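Local coordinates for protein CD1-2 antigen (Gallus gallus, PDB 3DBX) that probably presents lipid antigens at the cell surface, as other CD1 proteins of the MHC class I-like family do, at residues R82-M87 and F99-G104; D125-E130 and E134-Q139. One frame throughout, in Å; residues are numbered along the deposited sequence. Where two conformers were deposited one is given.

Interaction 1 (R82-M87 and F99-G104). With PLM (palmitic acid), chain F.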
ATOM      1  N   ARG A  82     -23.378  10.938  -2.719  1.00 67.81           N
ATOM      2  CA  ARG A  82     -24.275  12.083  -2.735  1.00 72.05           C
ATOM      3  C   ARG A  82     -23.924  13.121  -1.668  1.00 71.75           C
ATOM      4  O   ARG A  82     -24.021  14.310  -1.921  1.00 73.87           O
ATOM      5  CB  ARG A  82     -25.740  11.650  -2.626  1.00 76.01           C
ATOM      6  CG  ARG A  82     -26.723  12.771  -2.958  1.00 82.64           C
ATOM      7  CD  ARG A  82     -28.123  12.253  -3.320  1.00 88.03           C
ATOM      8  NE  ARG A  82     -28.496  11.118  -2.479  1.00 89.52           N
ATOM      9  CZ  ARG A  82     -29.009  11.235  -1.256  1.00 92.43           C
ATOM     10  NH1 ARG A  82     -29.215  12.449  -0.733  1.00 94.33           N
ATOM     11  NH2 ARG A  82     -29.314  10.139  -0.561  1.00 92.43           N
ATOM     12  N   PHE A  83     -23.492  12.681  -0.493  1.00 69.81           N
ATOM     13  CA  PHE A  83     -23.008  13.609   0.523  1.00 69.90           C
ATOM     14  C   PHE A  83     -21.786  14.402   0.044  1.00 68.13           C
ATOM     15  O   PHE A  83     -21.652  15.582   0.374  1.00 69.76           O
ATOM     16  CB  PHE A  83     -22.648  12.871   1.809  1.00 68.45           C
ATOM     17  CG  PHE A  83     -22.214  13.782   2.923  1.00 69.59           C
ATOM     18  CD1 PHE A  83     -23.142  14.589   3.584  1.00 74.19           C
ATOM     19  CD2 PHE A  83     -20.874  13.841   3.308  1.00 66.73           C
ATOM     20  CE1 PHE A  83     -22.743  15.436   4.614  1.00 76.37           C
ATOM     21  CE2 PHE A  83     -20.462  14.691   4.333  1.00 67.85           C
ATOM     22  CZ  PHE A  83     -21.395  15.485   4.987  1.00 72.97           C
ATOM     23  N   MET A  84     -20.899  13.759  -0.719  1.00 64.64           N
ATOM     24  CA  MET A  84     -19.702  14.453  -1.227  1.00 63.55           C
ATOM     25  C   MET A  84     -20.026  15.435  -2.356  1.00 66.00           C
ATOM     26  O   MET A  84     -19.527  16.562  -2.349  1.00 67.40           O
ATOM     27  CB  MET A  84     -18.609  13.473  -1.627  1.00 59.48           C
ATOM     28  CG  MET A  84     -18.024  12.623  -0.465  1.00 58.60           C
ATOM     29  SD  MET A  84     -17.511  13.545   1.012  1.00 59.91           S
ATOM     30  CE  MET A  84     -17.076  12.190   2.103  1.00 57.86           C
ATOM     31  N   HIS A  85     -20.874  15.028  -3.301  1.00 67.80           N
ATOM     32  CA  HIS A  85     -21.404  15.954  -4.321  1.00 71.10           C
ATOM     33  C   HIS A  85     -22.094  17.165  -3.700  1.00 75.38           C
ATOM     34  O   HIS A  85     -21.993  18.268  -4.227  1.00 77.37           O
ATOM     35  CB  HIS A  85     -22.374  15.253  -5.282  1.00 72.86           C
ATOM     36  CG  HIS A  85     -21.706  14.538  -6.417  1.00 70.33           C
ATOM     37  ND1 HIS A  85     -21.240  15.190  -7.539  1.00 70.74           N
ATOM     38  CD2 HIS A  85     -21.432  13.226  -6.606  1.00 67.03           C
ATOM     39  CE1 HIS A  85     -20.705  14.311  -8.369  1.00 68.25           C
ATOM     40  NE2 HIS A  85     -20.810  13.111  -7.825  1.00 67.59           N
ATOM     41  N   GLU A  86     -22.792  16.949  -2.587  1.00 77.28           N
ATOM     42  CA  GLU A  86     -23.529  18.004  -1.889  1.00 82.13           C
ATOM     43  C   GLU A  86     -22.640  19.032  -1.195  1.00 81.95           C
ATOM     44  O   GLU A  86     -22.959  20.222  -1.181  1.00 85.33           O
ATOM     45  CB  GLU A  86     -24.468  17.410  -0.835  1.00 84.26           C
ATOM     46  CG  GLU A  86     -25.406  16.298  -1.299  1.00 87.18           C
ATOM     47  CD  GLU A  86     -26.114  16.594  -2.610  1.00 92.49           C
ATOM     48  OE1 GLU A  86     -27.030  17.452  -2.616  1.00 98.30           O
ATOM     49  OE2 GLU A  86     -25.762  15.944  -3.625  1.00 90.65           O
ATOM     50  N   MET A  87     -21.558  18.565  -0.581  1.00 78.40           N
ATOM     51  CA  MET A  87     -20.644  19.446   0.153  1.00 79.06           C
ATOM     52  C   MET A  87     -19.808  20.304  -0.799  1.00 78.85           C
ATOM     53  O   MET A  87     -19.481  21.454  -0.493  1.00 80.95           O
ATOM     54  CB  MET A  87     -19.734  18.635   1.089  1.00 75.87           C
ATOM     55  CG  MET A  87     -20.458  17.894   2.224  1.00 77.80           C
ATOM     56  SD  MET A  87     -21.273  18.941   3.459  1.00 86.25           S
ATOM     57  CE  MET A  87     -22.948  19.067   2.821  1.00 88.93           C
ATOM     58  N   PHE A  99     -12.240  13.002  -3.251  1.00 41.81           N
ATOM     59  CA  PHE A  99     -12.410  12.746  -1.817  1.00 40.98           C
ATOM     60  C   PHE A  99     -11.881  11.369  -1.471  1.00 38.66           C
ATOM     61  O   PHE A  99     -11.955  10.470  -2.295  1.00 39.00           O
ATOM     62  CB  PHE A  99     -13.882  12.871  -1.393  1.00 41.96           C
ATOM     63  CG  PHE A  99     -14.417  14.293  -1.444  1.00 44.59           C
ATOM     64  CD1 PHE A  99     -14.415  15.091  -0.303  1.00 43.68           C
ATOM     65  CD2 PHE A  99     -14.925  14.816  -2.627  1.00 44.72           C
ATOM     66  CE1 PHE A  99     -14.895  16.399  -0.342  1.00 49.92           C
ATOM     67  CE2 PHE A  99     -15.422  16.106  -2.675  1.00 50.25           C
ATOM     68  CZ  PHE A  99     -15.411  16.903  -1.527  1.00 51.12           C
ATOM     69  N   GLN A 100     -11.368  11.201  -0.251  1.00 37.90           N
ATOM     70  CA  GLN A 100     -10.831   9.908   0.216  1.00 35.09           C
ATOM     71  C   GLN A 100     -11.274   9.628   1.652  1.00 35.77           C
ATOM     72  O   GLN A 100     -11.423  10.559   2.460  1.00 36.28           O
ATOM     73  CB  GLN A 100      -9.307   9.877   0.102  1.00 35.19           C
ATOM     74  CG  GLN A 100      -8.772   9.854  -1.348  1.00 35.59           C
ATOM     75  CD  GLN A 100      -7.341  10.285  -1.476  1.00 36.55           C
ATOM     76  OE1 GLN A 100      -7.074  11.453  -1.612  1.00 37.97           O
ATOM     77  NE2 GLN A 100      -6.414   9.334  -1.461  1.00 35.26           N
ATOM     78  N   ILE A 101     -11.506   8.349   1.962  0.50 34.28           N
ATOM     79  CA  ILE A 101     -12.004   7.934   3.281  0.50 35.64           C
ATOM     80  C   ILE A 101     -11.189   6.757   3.796  0.50 34.42           C
ATOM     81  O   ILE A 101     -11.128   5.713   3.151  0.50 33.20           O
ATOM     82  CB  ILE A 101     -13.522   7.527   3.252  0.50 36.61           C
ATOM     83  CG1 ILE A 101     -14.412   8.690   2.800  0.50 39.51           C
ATOM     84  CG2 ILE A 101     -13.997   7.054   4.636  0.50 37.58           C
ATOM     85  CD1 ILE A 101     -14.773   8.664   1.325  0.50 40.36           C
ATOM     86  N   HIS A 102     -10.557   6.927   4.952  1.00 35.56           N
ATOM     87  CA  HIS A 102      -9.757   5.867   5.545  1.00 34.66           C
ATOM     88  C   HIS A 102     -10.346   5.556   6.908  1.00 37.11           C
ATOM     89  O   HIS A 102     -10.420   6.420   7.764  1.00 38.31           O
ATOM     90  CB  HIS A 102      -8.289   6.291   5.643  1.00 35.56           C
ATOM     91  CG  HIS A 102      -7.396   5.246   6.237  1.00 34.57           C
ATOM     92  ND1 HIS A 102      -6.190   5.554   6.822  1.00 33.83           N
ATOM     93  CD2 HIS A 102      -7.528   3.896   6.326  1.00 36.72           C
ATOM     94  CE1 HIS A 102      -5.614   4.441   7.252  1.00 38.22           C
ATOM     95  NE2 HIS A 102      -6.412   3.421   6.978  1.00 35.12           N
ATOM     96  N   THR A 103     -10.779   4.305   7.069  1.00 37.18           N
ATOM     97  CA  THR A 103     -11.365   3.806   8.290  1.00 40.21           C
ATOM     98  C   THR A 103     -10.549   2.601   8.792  1.00 39.74           C
ATOM     99  O   THR A 103      -9.980   1.854   7.987  1.00 37.86           O
ATOM    100  CB  THR A 103     -12.817   3.348   8.007  1.00 41.25           C
ATOM    101  OG1 THR A 103     -13.566   4.439   7.451  1.00 43.99           O
ATOM    102  CG2 THR A 103     -13.496   2.881   9.257  1.00 45.38           C
ATOM    103  N   GLY A 104     -10.516   2.396  10.110  1.00 41.83           N
ATOM    104  CA  GLY A 104      -9.860   1.227  10.692  1.00 41.90           C
ATOM    105  C   GLY A 104     -10.458   0.764  12.004  1.00 45.50           C
ATOM    106  O   GLY A 104     -11.059   1.549  12.728  1.00 47.03           O
TER
HETATM  107  C1  PLM F 522     -27.055  13.242   2.161  1.00 68.45           C
HETATM  108  O1  PLM F 522     -26.967  12.677   1.041  1.00 69.12           O
HETATM  109  O2  PLM F 522     -27.183  14.488   2.189  1.00 68.55           O
HETATM  110  C2  PLM F 522     -27.011  12.454   3.459  1.00 68.29           C
HETATM  111  C3  PLM F 522     -26.305  11.109   3.267  1.00 68.56           C
HETATM  112  C4  PLM F 522     -26.078  10.380   4.590  1.00 68.16           C
HETATM  113  C5  PLM F 522     -24.721  10.715   5.213  1.00 68.15           C
HETATM  114  C6  PLM F 522     -23.570   9.859   4.676  1.00 67.41           C
HETATM  115  C7  PLM F 522     -22.258  10.639   4.610  1.00 66.76           C
HETATM  116  C8  PLM F 522     -21.304  10.234   5.720  1.00 65.86           C
HETATM  117  C9  PLM F 522     -19.859  10.237   5.228  1.00 65.75           C
HETATM  118  CA  PLM F 522     -18.951   9.739   6.349  1.00 65.12           C
HETATM  119  CB  PLM F 522     -17.813   8.866   5.837  1.00 64.64           C
HETATM  120  CC  PLM F 522     -18.140   7.378   5.908  1.00 63.52           C
HETATM  121  CD  PLM F 522     -17.594   6.729   7.172  1.00 63.09           C
HETATM  122  CE  PLM F 522     -18.326   5.425   7.409  1.00 63.06           C
HETATM  123  CF  PLM F 522     -17.359   4.280   7.686  1.00 63.32           C
HETATM  124  CG  PLM F 522     -17.910   2.968   7.137  1.00 62.30           C
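M84 lays its side chain over one face of the F99 ring, a Met-aromatic contact in which SD stands 4.2 Å from the ring centroid, 28° off the normal. The methionine passes across the end of the ring near F99 CG, from CB by CD2 to SD by CD1: CB sits above the same face, 4.3 Å from the centroid in a CH-pi contact, and SD lies 3.7 Å from F99 CD1. The bend at chi2 (-50°) folds the thioether back across the ring. No hydrogen bond crosses between helix and strand; the join is carried by the methionine's methylenes and sulfur against the aromatic face. Here helix 77-89 rests on strand 97-107 of the sheet floor, the helix-over-sheet platform of MHC class I-like molecules, whose groove in CD1 proteins is lined with apolar side chains. L19 and I119, from the strands flanking 97-107, and M148 of helix 143-154 also pack on M84. Palmitic acid occupies this groove. F83 swings CG anti to its amide nitrogen (chi1 -177°), bringing the ring obliquely against the acyl chain, with F83 CG 3.6 Å from PLM C7; M87 CG lies over one face of the F83 ring. Farther along, T103 OG1 approaches the tail at PLM CF, 3.8 Å away. At the other end R82 reaches the carboxylate of the palmitic acid: its chain bends at chi3, and NH1 comes within 2.9 Å of PLM O1, which lies over one face of the guanidinium. The positive charge would probably favour the ionised carboxylate.

Interaction 2 (D125-E130 and E134-Q139)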
ATOM      1  N   ASP A 125      -5.657  16.081   4.654  1.00 49.92           N
ATOM      2  CA  ASP A 125      -6.728  15.867   5.639  1.00 50.92           C
ATOM      3  C   ASP A 125      -7.806  16.926   5.504  1.00 52.74           C
ATOM      4  O   ASP A 125      -7.514  18.075   5.147  1.00 54.01           O
ATOM      5  CB  ASP A 125      -6.193  15.885   7.072  1.00 53.89           C
ATOM      6  CG  ASP A 125      -5.012  14.958   7.278  1.00 54.21           C
ATOM      7  OD1 ASP A 125      -4.767  14.080   6.411  1.00 50.81           O
ATOM      8  OD2 ASP A 125      -4.312  15.118   8.309  1.00 57.17           O
ATOM      9  N   LEU A 126      -9.049  16.527   5.783  1.00 52.51           N
ATOM     10  CA  LEU A 126     -10.199  17.436   5.698  1.00 54.59           C
ATOM     11  C   LEU A 126     -11.027  17.466   6.990  1.00 57.83           C
ATOM     12  O   LEU A 126     -11.217  18.537   7.549  1.00 61.76           O
ATOM     13  CB  LEU A 126     -11.084  17.122   4.479  1.00 52.46           C
ATOM     14  CG  LEU A 126     -12.353  17.974   4.284  1.00 55.57           C
ATOM     15  CD1 LEU A 126     -12.001  19.422   4.029  1.00 57.67           C
ATOM     16  CD2 LEU A 126     -13.238  17.422   3.164  1.00 53.75           C
ATOM     17  N   VAL A 127     -11.528  16.307   7.439  1.00 57.12           N
ATOM     18  CA  VAL A 127     -12.209  16.164   8.755  1.00 60.58           C
ATOM     19  C   VAL A 127     -11.927  14.799   9.413  1.00 59.23           C
ATOM     20  O   VAL A 127     -11.682  13.803   8.720  1.00 55.08           O
ATOM     21  CB  VAL A 127     -13.766  16.399   8.695  1.00 62.54           C
ATOM     22  CG1 VAL A 127     -14.098  17.837   8.343  1.00 66.24           C
ATOM     23  CG2 VAL A 127     -14.455  15.441   7.725  1.00 59.33           C
ATOM     24  N   THR A 128     -11.949  14.744  10.744  1.00 62.51           N
ATOM     25  CA  THR A 128     -11.791  13.449  11.427  1.00 62.49           C
ATOM     26  C   THR A 128     -12.915  13.155  12.430  1.00 65.74           C
ATOM     27  O   THR A 128     -13.503  14.073  12.979  1.00 68.90           O
ATOM     28  CB  THR A 128     -10.389  13.286  12.085  1.00 63.35           C
ATOM     29  OG1 THR A 128     -10.200  11.916  12.473  1.00 62.92           O
ATOM     30  CG2 THR A 128     -10.228  14.177  13.296  1.00 67.92           C
ATOM     31  N   TYR A 129     -13.212  11.876  12.651  1.00 64.57           N
ATOM     32  CA  TYR A 129     -14.263  11.499  13.597  1.00 68.31           C
ATOM     33  C   TYR A 129     -13.719  11.071  14.959  1.00 71.48           C
ATOM     34  O   TYR A 129     -12.997  10.084  15.076  1.00 68.54           O
ATOM     35  CB  TYR A 129     -15.214  10.446  13.006  1.00 66.09           C
ATOM     36  CG  TYR A 129     -16.299   9.983  13.963  1.00 70.74           C
ATOM     37  CD1 TYR A 129     -17.297  10.863  14.398  1.00 75.23           C
ATOM     38  CD2 TYR A 129     -16.324   8.670  14.449  1.00 71.12           C
ATOM     39  CE1 TYR A 129     -18.295  10.446  15.280  1.00 79.74           C
ATOM     40  CE2 TYR A 129     -17.331   8.244  15.347  1.00 74.93           C
ATOM     41  CZ  TYR A 129     -18.306   9.142  15.750  1.00 78.95           C
ATOM     42  OH  TYR A 129     -19.300   8.754  16.626  1.00 84.28           O
ATOM     43  N   GLU A 130     -14.092  11.837  15.983  1.00 77.56           N
ATOM     44  CA  GLU A 130     -13.702  11.586  17.367  1.00 82.73           C
ATOM     45  C   GLU A 130     -14.776  10.738  18.073  1.00 85.67           C
ATOM     46  O   GLU A 130     -15.826  11.247  18.456  1.00 89.17           O
ATOM     47  CB  GLU A 130     -13.514  12.929  18.078  1.00 88.20           C
ATOM     48  CG  GLU A 130     -12.565  12.923  19.260  1.00 93.17           C
ATOM     49  CD  GLU A 130     -11.967  14.298  19.503  1.00 98.18           C
ATOM     50  OE1 GLU A 130     -12.404  14.991  20.456  1.00105.07           O
ATOM     51  OE2 GLU A 130     -11.078  14.695  18.720  1.00 95.31           O
ATOM     52  N   GLU A 134     -18.016  11.986  20.538  1.00103.16           N
ATOM     53  CA  GLU A 134     -19.231  11.945  19.704  1.00101.84           C
ATOM     54  C   GLU A 134     -19.278  13.137  18.726  1.00100.01           C
ATOM     55  O   GLU A 134     -20.303  13.819  18.597  1.00103.17           O
ATOM     56  CB  GLU A 134     -20.491  11.877  20.595  1.00108.41           C
ATOM     57  CG  GLU A 134     -21.763  11.451  19.868  1.00108.03           C
ATOM     58  CD  GLU A 134     -22.906  11.075  20.799  1.00114.47           C
ATOM     59  OE1 GLU A 134     -23.318  11.899  21.651  1.00121.87           O
ATOM     60  OE2 GLU A 134     -23.414   9.943  20.654  1.00115.19           O
ATOM     61  N   ARG A 135     -18.153  13.371  18.045  1.00 95.16           N
ATOM     62  CA  ARG A 135     -17.923  14.608  17.289  1.00 94.28           C
ATOM     63  C   ARG A 135     -17.009  14.414  16.079  1.00 87.58           C
ATOM     64  O   ARG A 135     -16.031  13.669  16.144  1.00 84.45           O
ATOM     65  CB  ARG A 135     -17.308  15.660  18.220  1.00 99.53           C
ATOM     66  CG  ARG A 135     -17.124  17.051  17.625  1.00100.32           C
ATOM     67  CD  ARG A 135     -16.492  18.009  18.636  1.00105.96           C
ATOM     68  NE  ARG A 135     -15.091  17.698  18.947  1.00103.97           N
ATOM     69  CZ  ARG A 135     -14.520  17.911  20.134  1.00108.73           C
ATOM     70  NH1 ARG A 135     -15.228  18.419  21.139  1.00114.55           N
ATOM     71  NH2 ARG A 135     -13.243  17.601  20.324  1.00106.55           N
ATOM     72  N   TRP A 136     -17.335  15.102  14.986  1.00 85.71           N
ATOM     73  CA  TRP A 136     -16.437  15.239  13.830  1.00 80.38           C
ATOM     74  C   TRP A 136     -15.615  16.525  13.955  1.00 82.62           C
ATOM     75  O   TRP A 136     -16.176  17.601  14.219  1.00 87.19           O
ATOM     76  CB  TRP A 136     -17.247  15.275  12.540  1.00 77.77           C
ATOM     77  CG  TRP A 136     -17.808  13.954  12.154  1.00 75.45           C
ATOM     78  CD1 TRP A 136     -18.947  13.379  12.629  1.00 77.59           C
ATOM     79  CD2 TRP A 136     -17.258  13.034  11.201  1.00 69.34           C
ATOM     80  NE1 TRP A 136     -19.141  12.154  12.034  1.00 73.77           N
ATOM     81  CE2 TRP A 136     -18.121  11.919  11.153  1.00 68.93           C
ATOM     82  CE3 TRP A 136     -16.119  13.044  10.383  1.00 65.92           C
ATOM     83  CZ2 TRP A 136     -17.883  10.818  10.321  1.00 64.37           C
ATOM     84  CZ3 TRP A 136     -15.882  11.949   9.553  1.00 61.48           C
ATOM     85  CH2 TRP A 136     -16.763  10.855   9.531  1.00 61.15           C
ATOM     86  N   VAL A 137     -14.299  16.413  13.776  1.00 79.79           N
ATOM     87  CA  VAL A 137     -13.358  17.521  14.012  1.00 82.33           C
ATOM     88  C   VAL A 137     -12.679  17.989  12.715  1.00 78.90           C
ATOM     89  O   VAL A 137     -12.161  17.158  11.950  1.00 73.65           O
ATOM     90  CB  VAL A 137     -12.253  17.140  15.042  1.00 83.77           C
ATOM     91  CG1 VAL A 137     -11.766  18.366  15.780  1.00 89.23           C
ATOM     92  CG2 VAL A 137     -12.754  16.099  16.041  1.00 85.43           C
ATOM     93  N   PRO A 138     -12.671  19.318  12.463  1.00 81.79           N
ATOM     94  CA  PRO A 138     -12.016  19.887  11.276  1.00 79.58           C
ATOM     95  C   PRO A 138     -10.492  19.741  11.312  1.00 78.70           C
ATOM     96  O   PRO A 138      -9.876  19.956  12.360  1.00 81.89           O
ATOM     97  CB  PRO A 138     -12.398  21.373  11.339  1.00 84.63           C
ATOM     98  CG  PRO A 138     -13.525  21.451  12.291  1.00 87.90           C
ATOM     99  CD  PRO A 138     -13.292  20.374  13.283  1.00 87.64           C
ATOM    100  N   GLN A 139      -9.905  19.377  10.168  1.00 74.89           N
ATOM    101  CA  GLN A 139      -8.460  19.169  10.041  1.00 74.09           C
ATOM    102  C   GLN A 139      -7.750  20.332   9.339  1.00 75.63           C
ATOM    103  O   GLN A 139      -6.536  20.506   9.490  1.00 76.87           O
ATOM    104  CB  GLN A 139      -8.172  17.872   9.290  1.00 69.02           C
ATOM    105  CG  GLN A 139      -8.713  16.579   9.933  1.00 68.76           C
ATOM    106  CD  GLN A 139      -7.804  16.016  11.016  1.00 70.26           C
ATOM    107  OE1 GLN A 139      -7.399  16.727  11.944  1.00 76.09           O
ATOM    108  NE2 GLN A 139      -7.483  14.735  10.906  1.00 64.96           N
TER
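Strands 125-130 and 135-138 form an antiparallel hairpin whose backbones run at 150° to each other, with T128-V137 and E130-R135 as hydrogen-bonded pairs and V127-P138 and Y129-W136 as non-hydrogen-bonded ones. The T128-V137 pair is short and straight in both directions, V137 N lying 2.6 Å from T128 O. A G1 bulge at E134 and R135, both opposite E130, closes the turn end; Q139 N reaches L126 O from above the carbonyl plane at the other. Among the side chains, W136 and Y129 make an extensive aromatic contact. Y129 CB sits over the centre of the indole six-membered ring, 3.5 Å from its centroid and almost on the normal, while the phenol ring meets the five-membered ring obliquely, with Y129 CD1 over the indole face and the planes at 42°. Y129 CD1 comes to 3.3 Å from W136 NE1. V127 CG2 meets the benzo part of the indole at CE3, 3.9 Å away. Beside T128 on the other face, E130 and R135 lie side by side, pointing the same way, and join in a salt bridge of 2.7 Å from E130 OE1 to R135 NH2, with carboxylate and guanidinium planes 69° apart. E130 OE2 rests against V137 CG2. A bend at chi2 turns the amide of Q139 over T128, NE2 lying 3.5 Å from T128 CB; the hydroxyl of T128 turns to N118 OD1 and V117 O. A classic bulge at L126 and V127, both facing I119, lies between strands 124-130 and 113-121. Strand 135-138 is the sheet's edge within the chain, and W136 points from it beneath L152 of helix 143-154 and L162 of helix 156-180, touching the bound palmitic acid.

How the interactions relate
Interaction 1 is wholly buried and joins a helix to the sheet, whereas interaction 2 joins two strands within that sheet and is only partly buried. The difference shows in their chemistry: 82-87 meets 99-104 through apolar and sulfur-aromatic surface alone, while 125-130 and 134-139 are held by a ladder of backbone bonds, with an apolar face under the helices and a mixed face, with the E130-R135 salt bridge beside T128 and V137, turned away. The two adjoin where F99 CE1 packs on L126 CD2, 4.0 Å apart, and both involve helix 143-154, which touches M84 and L126 through M148. Palmitic acid also links them, contacting R82, F83 and T103 in the first and W136 in the second.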